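Local coordinates for protein telomerase reverse transcriptase (Candida tropicalis MYA-3404, PDB 6ZD1) that probably extends chromosome ends by copying a template within the telomerase RNA into telomeric DNA repeats, at residues A[2-7]-A[42-47]; A[216-221]-A[457-462]; A[332-337]-A[509-514]; A[644-649]-A[692-697]. All coordinates share one frame; numbering follows the deposited sequence.

Contact 1. Residues A[2-7]-A[42-47]; sequences EIIRTN and SRIISN
I4 and I45 meet in a small apolar contact between the irregular N-terminal loop 2-7 and the middle of helix 36-50. The loop lays one aliphatic side chain on the helix: CD1 of I4 comes 3.7 Å from CG2 of I44, and the same methyl lies 3.9 Å from CG1 of I45. The side chain of I4 crosses those of I44 and I45 at about a right angle. With chi2 extended (175°), its CD1 is the methyl that reaches both I44 and I45, while CG2 lies beside CG1 of I45. Further along the loop, CD1 of I45 packs against the backbone, 3.6 Å from O of T6 and 3.8 Å from C of N7; CB of N7 points away from the helix. Asparagine suits that place as the N-cap of helix 8-14, its OD1 accepting from N of E10. The loop is also held by its backbone, since the carboxylate of D48 accepts from the N atoms of E2, I3 and I4. Helix 158-179 of the RNA-binding domain covers I4 through L171 and I44 through Y163 and W166, while V8 of helix 8-14 lies against I45.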
loop_
_atom_site.group_PDB
_atom_site.type_symbol
_atom_site.label_atom_id
_atom_site.label_comp_id
_atom_site.label_asym_id
_atom_site.label_seq_id
_atom_site.Cartn_x
_atom_site.Cartn_y
_atom_site.Cartn_z
ATOM N N GLU A 2 -4.608 7.083 -32.081
ATOM C CA GLU A 2 -3.464 7.242 -31.193
ATOM C C GLU A 2 -3.666 6.500 -29.869
ATOM O O GLU A 2 -3.176 6.927 -28.827
ATOM C CB GLU A 2 -3.200 8.724 -30.936
ATOM C CG GLU A 2 -4.419 9.498 -30.476
ATOM C CD GLU A 2 -4.160 10.984 -30.405
ATOM O OE1 GLU A 2 -3.358 11.487 -31.224
ATOM O OE2 GLU A 2 -4.751 11.648 -29.526
ATOM N N ILE A 3 -4.399 5.390 -29.927
ATOM C CA ILE A 3 -4.575 4.496 -28.791
ATOM C C ILE A 3 -3.826 3.185 -28.994
ATOM O O ILE A 3 -3.248 2.641 -28.049
ATOM C CB ILE A 3 -6.077 4.243 -28.524
ATOM C CG1 ILE A 3 -6.711 5.457 -27.842
ATOM C CG2 ILE A 3 -6.286 2.993 -27.683
ATOM C CD1 ILE A 3 -6.135 5.760 -26.473
ATOM N N ILE A 4 -3.825 2.670 -30.218
ATOM C CA ILE A 4 -3.072 1.479 -30.593
ATOM C C ILE A 4 -1.813 1.948 -31.311
ATOM O O ILE A 4 -1.887 2.505 -32.412
ATOM C CB ILE A 4 -3.907 0.550 -31.484
ATOM C CG1 ILE A 4 -5.306 0.381 -30.894
ATOM C CG2 ILE A 4 -3.211 -0.796 -31.677
ATOM C CD1 ILE A 4 -6.250 -0.421 -31.759
ATOM N N ARG A 5 -0.653 1.724 -30.698
ATOM C CA ARG A 5 0.634 2.100 -31.278
ATOM C C ARG A 5 1.429 0.861 -31.684
ATOM O O ARG A 5 2.650 0.799 -31.530
ATOM C CB ARG A 5 1.426 2.989 -30.320
ATOM C CG ARG A 5 1.197 4.493 -30.546
ATOM C CD ARG A 5 1.268 5.306 -29.250
ATOM N NE ARG A 5 0.268 4.870 -28.277
ATOM C CZ ARG A 5 0.012 5.484 -27.124
ATOM N NH1 ARG A 5 0.681 6.579 -26.784
ATOM N NH2 ARG A 5 -0.918 5.002 -26.309
ATOM N N THR A 6 0.722 -0.147 -32.193
ATOM C CA THR A 6 1.315 -1.311 -32.833
ATOM C C THR A 6 0.538 -1.589 -34.114
ATOM O O THR A 6 -0.612 -1.168 -34.264
ATOM C CB THR A 6 1.307 -2.543 -31.911
ATOM O OG1 THR A 6 -0.007 -2.737 -31.376
ATOM C CG2 THR A 6 2.289 -2.364 -30.763
ATOM N N ASN A 7 1.176 -2.286 -35.052
ATOM C CA ASN A 7 0.533 -2.567 -36.326
ATOM C C ASN A 7 -0.267 -3.864 -36.239
ATOM O O ASN A 7 -0.257 -4.565 -35.223
ATOM C CB ASN A 7 1.565 -2.617 -37.456
ATOM C CG ASN A 7 2.680 -3.618 -37.200
ATOM O OD1 ASN A 7 2.521 -4.572 -36.443
ATOM N ND2 ASN A 7 3.824 -3.399 -37.841
ATOM N N SER A 42 -7.611 -5.250 -38.126
ATOM C CA SER A 42 -7.474 -4.162 -39.086
ATOM C C SER A 42 -8.583 -3.136 -38.908
ATOM O O SER A 42 -8.328 -1.927 -38.943
ATOM C CB SER A 42 -7.484 -4.709 -40.513
ATOM O OG SER A 42 -6.454 -5.660 -40.704
ATOM N N ARG A 43 -9.815 -3.597 -38.689
ATOM C CA ARG A 43 -10.922 -2.661 -38.538
ATOM C C ARG A 43 -10.845 -1.904 -37.219
ATOM O O ARG A 43 -11.260 -0.741 -37.152
ATOM C CB ARG A 43 -12.251 -3.403 -38.659
ATOM C CG ARG A 43 -12.606 -3.762 -40.089
ATOM C CD ARG A 43 -13.379 -5.060 -40.152
ATOM N NE ARG A 43 -14.659 -4.979 -39.462
ATOM C CZ ARG A 43 -15.280 -6.025 -38.933
ATOM N NH1 ARG A 43 -14.728 -7.228 -39.005
ATOM N NH2 ARG A 43 -16.447 -5.867 -38.327
ATOM N N ILE A 44 -10.307 -2.529 -36.171
ATOM C CA ILE A 44 -10.144 -1.825 -34.904
ATOM C C ILE A 44 -9.058 -0.766 -35.026
ATOM O O ILE A 44 -9.248 0.390 -34.630
ATOM C CB ILE A 44 -9.840 -2.819 -33.771
ATOM C CG1 ILE A 44 -11.054 -3.713 -33.515
ATOM C CG2 ILE A 44 -9.434 -2.072 -32.506
ATOM C CD1 ILE A 44 -10.828 -4.760 -32.453
ATOM N N ILE A 45 -7.912 -1.138 -35.601
ATOM C CA ILE A 45 -6.825 -0.182 -35.784
ATOM C C ILE A 45 -7.263 0.948 -36.709
ATOM O O ILE A 45 -6.901 2.113 -36.506
ATOM C CB ILE A 45 -5.565 -0.900 -36.304
ATOM C CG1 ILE A 45 -5.018 -1.838 -35.228
ATOM C CG2 ILE A 45 -4.495 0.100 -36.708
ATOM C CD1 ILE A 45 -3.718 -2.515 -35.612
ATOM N N SER A 46 -8.067 0.627 -37.725
ATOM C CA SER A 46 -8.540 1.664 -38.635
ATOM C C SER A 46 -9.457 2.650 -37.926
ATOM O O SER A 46 -9.337 3.866 -38.119
ATOM C CB SER A 46 -9.258 1.038 -39.831
ATOM O OG SER A 46 -10.517 0.511 -39.449
ATOM N N ASN A 47 -10.370 2.148 -37.093
ATOM C CA ASN A 47 -11.228 3.045 -36.330
ATOM C C ASN A 47 -10.412 3.906 -35.381
ATOM O O ASN A 47 -10.756 5.070 -35.145
ATOM C CB ASN A 47 -12.275 2.240 -35.560
ATOM C CG ASN A 47 -13.285 1.583 -36.477
ATOM O OD1 ASN A 47 -13.593 2.105 -37.549
ATOM N ND2 ASN A 47 -13.810 0.436 -36.062
#

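Contact 2. Residues A[216-221]-A[457-462]; sequences NLVQVV and KRKQGV
V218 and K457 face each other as an antiparallel hydrogen-bonded pair, joining edge strand 217-220 to strand 454-458 in a mixed sheet of the reverse transcriptase domain; the sequence QGV that follows is consistent with the start of motif B'. V220 lies on the same face as this pair and crosses the lysine chain obliquely, its CG2 3.8 Å from CB of K457, whose amine leads away. In the neighbouring non-hydrogen-bonded pair, L217 and R458 diverge at CB, yet CD2 of L217 comes to 3.8 Å from CG of R458. N216 runs alongside that arginine, amide and guanidinium planes 38° apart, but ND2 of N216 goes to O of Y212, and the guanidinium to OH of Y212 and the carboxylate of D345. R458 also grips O of Q460 side-on, through NE at 3.0 Å and NH2. N of K459 donates almost straight (165°) to O of N216. O of K457 takes N of V218 at 2.8 Å, with CA of L217 3.2 Å away in a CH...O contact.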
loop_
_atom_site.group_PDB
_atom_site.type_symbol
_atom_site.label_atom_id
_atom_site.label_comp_id
_atom_site.label_asym_id
_atom_site.label_seq_id
_atom_site.Cartn_x
_atom_site.Cartn_y
_atom_site.Cartn_z
ATOM N N ASN A 216 9.043 24.406 2.559
ATOM C CA ASN A 216 9.714 23.202 3.034
ATOM C C ASN A 216 11.006 22.862 2.309
ATOM O O ASN A 216 11.824 22.124 2.874
ATOM C CB ASN A 216 8.776 21.990 2.938
ATOM C CG ASN A 216 7.505 22.179 3.733
ATOM O OD1 ASN A 216 7.443 21.845 4.917
ATOM N ND2 ASN A 216 6.480 22.723 3.086
ATOM N N LEU A 217 11.225 23.359 1.097
ATOM C CA LEU A 217 12.359 22.942 0.293
ATOM C C LEU A 217 13.266 24.128 -0.005
ATOM O O LEU A 217 12.931 25.285 0.257
ATOM C CB LEU A 217 11.893 22.286 -1.012
ATOM C CG LEU A 217 10.915 21.120 -0.858
ATOM C CD1 LEU A 217 10.553 20.542 -2.215
ATOM C CD2 LEU A 217 11.494 20.046 0.047
ATOM N N VAL A 218 14.431 23.814 -0.565
ATOM C CA VAL A 218 15.415 24.811 -0.976
ATOM C C VAL A 218 16.159 24.260 -2.186
ATOM O O VAL A 218 16.459 23.064 -2.252
ATOM C CB VAL A 218 16.377 25.171 0.179
ATOM C CG1 VAL A 218 17.106 23.930 0.686
ATOM C CG2 VAL A 218 17.364 26.235 -0.259
ATOM N N GLN A 219 16.446 25.137 -3.149
ATOM C CA GLN A 219 16.988 24.708 -4.429
ATOM C C GLN A 219 18.400 24.147 -4.276
ATOM O O GLN A 219 19.091 24.359 -3.277
ATOM C CB GLN A 219 17.007 25.868 -5.423
ATOM C CG GLN A 219 15.704 26.094 -6.184
ATOM C CD GLN A 219 15.896 26.073 -7.688
ATOM O OE1 GLN A 219 16.824 25.441 -8.198
ATOM N NE2 GLN A 219 15.023 26.768 -8.409
ATOM N N VAL A 220 18.827 23.431 -5.313
ATOM C CA VAL A 220 20.162 22.853 -5.412
ATOM C C VAL A 220 20.595 22.964 -6.866
ATOM O O VAL A 220 19.812 22.685 -7.779
ATOM C CB VAL A 220 20.197 21.378 -4.950
ATOM C CG1 VAL A 220 21.598 20.815 -5.089
ATOM C CG2 VAL A 220 19.716 21.231 -3.510
ATOM N N VAL A 221 21.841 23.379 -7.086
ATOM C CA VAL A 221 22.346 23.572 -8.434
ATOM C C VAL A 221 23.453 22.584 -8.789
ATOM O O VAL A 221 23.602 22.240 -9.968
ATOM C CB VAL A 221 22.826 25.026 -8.633
ATOM C CG1 VAL A 221 21.669 25.999 -8.426
ATOM C CG2 VAL A 221 23.976 25.349 -7.693
ATOM N N LYS A 457 16.071 20.195 -2.165
ATOM C CA LYS A 457 16.406 19.504 -0.931
ATOM C C LYS A 457 15.517 20.027 0.193
ATOM O O LYS A 457 14.962 21.125 0.112
ATOM C CB LYS A 457 17.892 19.695 -0.579
ATOM C CG LYS A 457 18.427 18.753 0.492
ATOM C CD LYS A 457 19.870 19.088 0.850
ATOM C CE LYS A 457 20.811 18.823 -0.316
ATOM N NZ LYS A 457 20.898 17.371 -0.646
ATOM N N ARG A 458 15.385 19.231 1.251
ATOM C CA ARG A 458 14.549 19.613 2.382
ATOM C C ARG A 458 15.308 20.535 3.326
ATOM O O ARG A 458 16.471 20.283 3.653
ATOM C CB ARG A 458 14.073 18.375 3.136
ATOM C CG ARG A 458 13.145 17.490 2.342
ATOM C CD ARG A 458 12.351 16.592 3.265
ATOM N NE ARG A 458 11.555 17.375 4.205
ATOM C CZ ARG A 458 10.334 17.836 3.943
ATOM N NH1 ARG A 458 9.769 17.589 2.770
ATOM N NH2 ARG A 458 9.678 18.543 4.852
ATOM N N LYS A 459 14.655 21.623 3.742
ATOM C CA LYS A 459 15.204 22.447 4.816
ATOM C C LYS A 459 15.236 21.678 6.131
ATOM O O LYS A 459 16.205 21.773 6.896
ATOM C CB LYS A 459 14.386 23.729 4.972
ATOM C CG LYS A 459 14.368 24.623 3.741
ATOM C CD LYS A 459 13.354 25.751 3.887
ATOM C CE LYS A 459 13.614 26.589 5.131
ATOM N NZ LYS A 459 12.607 27.680 5.287
ATOM N N GLN A 460 14.177 20.925 6.413
ATOM C CA GLN A 460 14.058 20.151 7.640
ATOM C C GLN A 460 13.099 19.000 7.373
ATOM O O GLN A 460 12.224 19.097 6.511
ATOM C CB GLN A 460 13.567 21.032 8.799
ATOM C CG GLN A 460 13.347 20.330 10.129
ATOM C CD GLN A 460 14.624 19.783 10.737
ATOM O OE1 GLN A 460 15.131 18.746 10.310
ATOM N NE2 GLN A 460 15.147 20.474 11.748
ATOM N N GLY A 461 13.280 17.912 8.107
ATOM C CA GLY A 461 12.407 16.765 7.983
ATOM C C GLY A 461 12.988 15.687 7.091
ATOM O O GLY A 461 14.140 15.734 6.650
ATOM N N VAL A 462 12.146 14.702 6.809
ATOM C CA VAL A 462 12.523 13.550 6.004
ATOM C C VAL A 462 11.417 13.303 4.991
ATOM O O VAL A 462 10.231 13.461 5.301
ATOM C CB VAL A 462 12.772 12.302 6.880
ATOM C CG1 VAL A 462 12.844 11.043 6.036
ATOM C CG2 VAL A 462 14.056 12.471 7.676
#

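Contact 3. Residues A[332-337]-A[509-514]; sequences VLYMIK and SNKDTL
Y334 carries the close-packed half of this contact, its ring held on several sides by 509-514. CG of K511 lies over one face, 3.9 Å from the ring centroid and 24° off its normal, a CH-pi contact that uses the lysine's methylenes. At the ring edge, near its plane, O of S509 is 3.4 Å from CE1 of Y334; CB of S509 in turn has CD2 of L333 at 3.7 Å. The root of the tyrosine is covered too: CD2 of L514 is 3.6 Å from CB of Y334, and CD1 of the same leucine lies 3.9 Å from CG2 of I336, so its fork spans two residues on one face of the strand. With CG anti to the backbone N (chi1 176°), L514 sends that fork toward the sheet. This helix-on-sheet packing is consistent with the palm of the reverse transcriptase: strand 334-339, which by sequence probably carries motif A, pairs with 503-508, and that strand leads into helix 511-520. N510 suits the helix start, its OD1 capping N of D512. Toward solvent the fit thins out: V332 merely grazes S509, and K511 is exposed, although its methylenes cover the ring. OH of Y334 is hydrogen-bonded to OE2 of E544.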
loop_
_atom_site.group_PDB
_atom_site.type_symbol
_atom_site.label_atom_id
_atom_site.label_comp_id
_atom_site.label_asym_id
_atom_site.label_seq_id
_atom_site.Cartn_x
_atom_site.Cartn_y
_atom_site.Cartn_z
ATOM N N VAL A 332 -12.417 4.522 38.213
ATOM C CA VAL A 332 -12.667 5.618 37.287
ATOM C C VAL A 332 -11.366 5.917 36.557
ATOM O O VAL A 332 -10.331 6.170 37.183
ATOM C CB VAL A 332 -13.198 6.856 38.022
ATOM C CG1 VAL A 332 -13.415 8.001 37.042
ATOM C CG2 VAL A 332 -14.490 6.518 38.756
ATOM N N LEU A 333 -11.406 5.855 35.230
ATOM C CA LEU A 333 -10.221 5.979 34.395
ATOM C C LEU A 333 -10.281 7.261 33.581
ATOM O O LEU A 333 -11.355 7.681 33.143
ATOM C CB LEU A 333 -10.077 4.777 33.460
ATOM C CG LEU A 333 -9.848 3.447 34.174
ATOM C CD1 LEU A 333 -9.858 2.309 33.181
ATOM C CD2 LEU A 333 -8.538 3.481 34.947
ATOM N N TYR A 334 -9.123 7.879 33.391
ATOM C CA TYR A 334 -8.986 9.099 32.612
ATOM C C TYR A 334 -8.147 8.792 31.384
ATOM O O TYR A 334 -7.153 8.064 31.470
ATOM C CB TYR A 334 -8.331 10.210 33.441
ATOM C CG TYR A 334 -8.953 10.389 34.806
ATOM C CD1 TYR A 334 -8.651 9.521 35.849
ATOM C CD2 TYR A 334 -9.841 11.423 35.053
ATOM C CE1 TYR A 334 -9.225 9.670 37.093
ATOM C CE2 TYR A 334 -10.420 11.582 36.297
ATOM C CZ TYR A 334 -10.106 10.702 37.313
ATOM O OH TYR A 334 -10.673 10.851 38.557
HETATM N N MSE A 335 -8.560 9.313 30.237
HETATM C CA MSE A 335 -7.795 9.063 29.026
HETATM C C MSE A 335 -7.712 10.260 28.094
HETATM O O MSE A 335 -8.631 11.077 28.009
HETATM C CB MSE A 335 -8.359 7.860 28.276
HETATM C CG MSE A 335 -9.826 7.955 27.942
HETATM SE SE MSE A 335 -10.407 6.327 27.049
HETATM C CE MSE A 335 -9.996 5.055 28.464
ATOM N N ILE A 336 -6.582 10.338 27.400
ATOM C CA ILE A 336 -6.240 11.459 26.535
ATOM C C ILE A 336 -5.611 10.899 25.265
ATOM O O ILE A 336 -4.771 9.994 25.329
ATOM C CB ILE A 336 -5.284 12.436 27.252
ATOM C CG1 ILE A 336 -4.792 13.529 26.305
ATOM C CG2 ILE A 336 -4.125 11.687 27.900
ATOM C CD1 ILE A 336 -5.723 14.703 26.229
ATOM N N LYS A 337 -6.049 11.392 24.108
ATOM C CA LYS A 337 -5.417 11.067 22.836
ATOM C C LYS A 337 -4.914 12.346 22.184
ATOM O O LYS A 337 -5.551 13.402 22.291
ATOM C CB LYS A 337 -6.372 10.322 21.888
ATOM C CG LYS A 337 -7.362 11.207 21.154
ATOM C CD LYS A 337 -8.092 10.436 20.073
ATOM C CE LYS A 337 -9.015 11.348 19.285
ATOM N NZ LYS A 337 -9.746 10.603 18.226
ATOM N N SER A 509 -5.757 5.867 35.953
ATOM C CA SER A 509 -6.652 6.100 37.078
ATOM C C SER A 509 -6.190 7.258 37.946
ATOM O O SER A 509 -6.980 7.773 38.745
ATOM C CB SER A 509 -6.780 4.839 37.936
ATOM O OG SER A 509 -5.537 4.500 38.527
ATOM N N ASN A 510 -4.927 7.658 37.819
ATOM C CA ASN A 510 -4.351 8.738 38.611
ATOM C C ASN A 510 -4.588 10.059 37.886
ATOM O O ASN A 510 -3.933 10.351 36.879
ATOM C CB ASN A 510 -2.862 8.494 38.841
ATOM C CG ASN A 510 -2.298 9.332 39.969
ATOM O OD1 ASN A 510 -2.802 10.414 40.268
ATOM N ND2 ASN A 510 -1.245 8.832 40.604
ATOM N N LYS A 511 -5.528 10.857 38.397
ATOM C CA LYS A 511 -5.824 12.150 37.795
ATOM C C LYS A 511 -4.648 13.115 37.893
ATOM O O LYS A 511 -4.604 14.097 37.144
ATOM C CB LYS A 511 -7.061 12.761 38.462
ATOM C CG LYS A 511 -7.826 13.752 37.597
ATOM C CD LYS A 511 -9.060 14.285 38.317
ATOM C CE LYS A 511 -9.957 15.073 37.369
ATOM N NZ LYS A 511 -9.216 16.150 36.650
ATOM N N ASP A 512 -3.686 12.843 38.781
ATOM C CA ASP A 512 -2.514 13.702 38.920
ATOM C C ASP A 512 -1.509 13.437 37.808
ATOM O O ASP A 512 -1.018 14.375 37.167
ATOM C CB ASP A 512 -1.860 13.494 40.289
ATOM C CG ASP A 512 -2.804 13.787 41.442
ATOM O OD1 ASP A 512 -3.602 14.744 41.342
ATOM O OD2 ASP A 512 -2.748 13.056 42.454
ATOM N N THR A 513 -1.190 12.163 37.566
ATOM C CA THR A 513 -0.334 11.820 36.438
ATOM C C THR A 513 -0.997 12.151 35.108
ATOM O O THR A 513 -0.301 12.281 34.095
ATOM C CB THR A 513 0.041 10.334 36.483
ATOM O OG1 THR A 513 -1.120 9.535 36.222
ATOM C CG2 THR A 513 0.603 9.962 37.853
ATOM N N LEU A 514 -2.323 12.304 35.089
ATOM C CA LEU A 514 -2.982 12.797 33.885
ATOM C C LEU A 514 -2.552 14.224 33.580
ATOM O O LEU A 514 -2.317 14.572 32.419
ATOM C CB LEU A 514 -4.502 12.720 34.030
ATOM C CG LEU A 514 -5.285 13.305 32.847
ATOM C CD1 LEU A 514 -5.126 12.444 31.596
ATOM C CD2 LEU A 514 -6.753 13.491 33.195
#

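Contact 4. Residues A[644-649]-A[692-697]; sequences RFMKFL and QEIIEW
The indole of W697 takes M646, built as selenomethionine, on one face: CB of M646 stands 4.1 Å from the centroid of the six-membered ring and just 7° off its normal, a CH-pi contact. Further along, SE sits obliquely 4.3 Å from the centroid of the five-membered ring, a Met-aromatic contact. The flexible, polarisable methionine chain thus follows the length of the indole. In the ring plane, at the edge, lies O of I694 from the tryptophan's own helix, while CH2 of W697 comes 3.4 Å from O of M646. L649 approaches obliquely, its CB 3.8 Å from CZ3 of W697. The torsion chi1 of W697, 164°, turns the ring away from its backbone N and out to helix 642-664. The other ring, F645, carries CG of L649 from its own helix over one face, offset toward the rim, and meets CD1 of I694 obliquely at 3.6 Å from CD2. I694, branched at CB, splits its reach: CG2 goes to CD1 of L649 at 3.8 Å, and CG1 to CE of M646. E693 lies at the margin, OE1 in a salt bridge with NE of R642. The axes of the two short helical segments approach to 10.6 Å and cross at -30°, with F624 of helix 609-637 backing F645 and L649; this packing fits the helical bundle expected for the thumb, the C-terminal extension of telomerase.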
loop_
_atom_site.group_PDB
_atom_site.type_symbol
_atom_site.label_atom_id
_atom_site.label_comp_id
_atom_site.label_asym_id
_atom_site.label_seq_id
_atom_site.Cartn_x
_atom_site.Cartn_y
_atom_site.Cartn_z
ATOM N N ARG A 644 -11.930 -25.820 -6.959
ATOM C CA ARG A 644 -12.240 -24.462 -7.394
ATOM C C ARG A 644 -11.933 -23.462 -6.289
ATOM O O ARG A 644 -11.454 -22.353 -6.557
ATOM C CB ARG A 644 -13.707 -24.374 -7.815
ATOM C CG ARG A 644 -14.193 -22.971 -8.115
ATOM C CD ARG A 644 -15.642 -22.978 -8.583
ATOM N NE ARG A 644 -15.831 -23.794 -9.781
ATOM C CZ ARG A 644 -15.587 -23.373 -11.018
ATOM N NH1 ARG A 644 -15.134 -22.143 -11.225
ATOM N NH2 ARG A 644 -15.792 -24.182 -12.050
ATOM N N PHE A 645 -12.161 -23.857 -5.035
ATOM C CA PHE A 645 -11.871 -22.972 -3.915
ATOM C C PHE A 645 -10.375 -22.753 -3.748
ATOM O O PHE A 645 -9.953 -21.667 -3.332
ATOM C CB PHE A 645 -12.469 -23.548 -2.633
ATOM C CG PHE A 645 -12.188 -22.728 -1.407
ATOM C CD1 PHE A 645 -12.653 -21.428 -1.306
ATOM C CD2 PHE A 645 -11.477 -23.267 -0.345
ATOM C CE1 PHE A 645 -12.403 -20.674 -0.170
ATOM C CE2 PHE A 645 -11.225 -22.518 0.792
ATOM C CZ PHE A 645 -11.688 -21.220 0.879
HETATM N N MSE A 646 -9.561 -23.748 -4.084
HETATM C CA MSE A 646 -8.120 -23.628 -3.902
HETATM C C MSE A 646 -7.509 -22.718 -4.951
HETATM O O MSE A 646 -6.602 -21.937 -4.655
HETATM C CB MSE A 646 -7.458 -24.994 -3.946
HETATM C CG MSE A 646 -7.695 -25.805 -2.690
HETATM SE SE MSE A 646 -6.870 -27.562 -2.782
HETATM C CE MSE A 646 -8.484 -28.642 -2.854
ATOM N N LYS A 647 -8.026 -22.804 -6.176
ATOM C CA LYS A 647 -7.627 -21.844 -7.197
ATOM C C LYS A 647 -7.948 -20.429 -6.744
ATOM O O LYS A 647 -7.141 -19.511 -6.932
ATOM C CB LYS A 647 -8.315 -22.168 -8.523
ATOM C CG LYS A 647 -7.775 -23.424 -9.186
ATOM C CD LYS A 647 -8.801 -24.065 -10.104
ATOM C CE LYS A 647 -8.304 -25.407 -10.610
ATOM N NZ LYS A 647 -9.387 -26.198 -11.249
ATOM N N PHE A 648 -9.113 -20.242 -6.116
ATOM C CA PHE A 648 -9.443 -18.943 -5.536
ATOM C C PHE A 648 -8.429 -18.551 -4.470
ATOM O O PHE A 648 -7.929 -17.419 -4.462
ATOM C CB PHE A 648 -10.861 -18.972 -4.958
ATOM C CG PHE A 648 -11.210 -17.765 -4.127
ATOM C CD1 PHE A 648 -11.621 -16.585 -4.730
ATOM C CD2 PHE A 648 -11.148 -17.820 -2.742
ATOM C CE1 PHE A 648 -11.955 -15.477 -3.966
ATOM C CE2 PHE A 648 -11.478 -16.715 -1.969
ATOM C CZ PHE A 648 -11.882 -15.541 -2.586
ATOM N N LEU A 649 -8.094 -19.477 -3.567
ATOM C CA LEU A 649 -7.068 -19.170 -2.573
ATOM C C LEU A 649 -5.735 -18.864 -3.244
ATOM O O LEU A 649 -5.062 -17.890 -2.886
ATOM C CB LEU A 649 -6.913 -20.326 -1.585
ATOM C CG LEU A 649 -8.085 -20.603 -0.641
ATOM C CD1 LEU A 649 -7.775 -21.817 0.208
ATOM C CD2 LEU A 649 -8.383 -19.401 0.236
ATOM N N GLN A 692 -9.331 -30.616 5.214
ATOM C CA GLN A 692 -8.002 -31.185 5.420
ATOM C C GLN A 692 -7.162 -31.097 4.155
ATOM O O GLN A 692 -6.003 -30.670 4.195
ATOM C CB GLN A 692 -8.119 -32.633 5.891
ATOM C CG GLN A 692 -6.778 -33.336 6.013
ATOM C CD GLN A 692 -6.910 -34.788 6.427
ATOM O OE1 GLN A 692 -7.820 -35.155 7.170
ATOM N NE2 GLN A 692 -5.999 -35.623 5.942
ATOM N N GLU A 693 -7.737 -31.484 3.015
ATOM C CA GLU A 693 -6.991 -31.409 1.766
ATOM C C GLU A 693 -6.707 -29.963 1.385
ATOM O O GLU A 693 -5.620 -29.649 0.884
ATOM C CB GLU A 693 -7.764 -32.124 0.659
ATOM C CG GLU A 693 -7.026 -32.235 -0.664
ATOM C CD GLU A 693 -7.749 -33.132 -1.654
ATOM O OE1 GLU A 693 -8.788 -33.718 -1.279
ATOM O OE2 GLU A 693 -7.280 -33.254 -2.806
ATOM N N ILE A 694 -7.656 -29.060 1.654
ATOM C CA ILE A 694 -7.439 -27.642 1.375
ATOM C C ILE A 694 -6.291 -27.102 2.217
ATOM O O ILE A 694 -5.389 -26.427 1.709
ATOM C CB ILE A 694 -8.728 -26.835 1.616
ATOM C CG1 ILE A 694 -9.851 -27.302 0.688
ATOM C CG2 ILE A 694 -8.463 -25.349 1.422
ATOM C CD1 ILE A 694 -11.186 -26.632 0.980
ATOM N N ILE A 695 -6.307 -27.390 3.521
ATOM C CA ILE A 695 -5.270 -26.849 4.392
ATOM C C ILE A 695 -3.932 -27.516 4.091
ATOM O O ILE A 695 -2.885 -26.858 4.070
ATOM C CB ILE A 695 -5.672 -26.995 5.877
ATOM C CG1 ILE A 695 -6.492 -25.792 6.359
ATOM C CG2 ILE A 695 -4.449 -27.032 6.762
ATOM C CD1 ILE A 695 -7.755 -25.514 5.587
ATOM N N GLU A 696 -3.947 -28.819 3.803
ATOM C CA GLU A 696 -2.705 -29.501 3.451
ATOM C C GLU A 696 -2.086 -28.906 2.190
ATOM O O GLU A 696 -0.863 -28.738 2.109
ATOM C CB GLU A 696 -2.957 -30.996 3.266
ATOM C CG GLU A 696 -1.715 -31.775 2.892
ATOM C CD GLU A 696 -2.019 -33.214 2.553
ATOM O OE1 GLU A 696 -3.214 -33.545 2.407
ATOM O OE2 GLU A 696 -1.064 -34.013 2.438
ATOM N N TRP A 697 -2.918 -28.570 1.200
ATOM C CA TRP A 697 -2.414 -27.877 0.019
ATOM C C TRP A 697 -1.889 -26.499 0.382
ATOM O O TRP A 697 -0.867 -26.053 -0.151
ATOM C CB TRP A 697 -3.510 -27.755 -1.037
ATOM C CG TRP A 697 -3.193 -26.734 -2.090
ATOM C CD1 TRP A 697 -2.488 -26.939 -3.236
ATOM C CD2 TRP A 697 -3.563 -25.345 -2.090
ATOM N NE1 TRP A 697 -2.396 -25.769 -3.953
ATOM C CE2 TRP A 697 -3.050 -24.777 -3.272
ATOM C CE3 TRP A 697 -4.281 -24.530 -1.209
ATOM C CZ2 TRP A 697 -3.230 -23.434 -3.595
ATOM C CZ3 TRP A 697 -4.461 -23.195 -1.533
ATOM C CH2 TRP A 697 -3.937 -22.662 -2.716
#

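Overall arrangement
The four contacts are spread round the chain without touching. Contacts 2 and 3 both belong to the reverse transcriptase domain, and their segments alternate in sequence, so the chain passes between the two sheets; their centres are 41 Å apart. Contact 3 lies on the palm strand that, by family resemblance, leads toward the catalytic centre, and contact 2 probably runs into motif B'. Contact 1, among the N-terminal helices, sits across the chain's centre from contact 3, with 69 Å between centres. Contact 4, in the C-terminal helices, is opposite contact 2, at 52 Å, and is 42 Å from contact 1 between centres. No nucleic acid is bound in this apo structure.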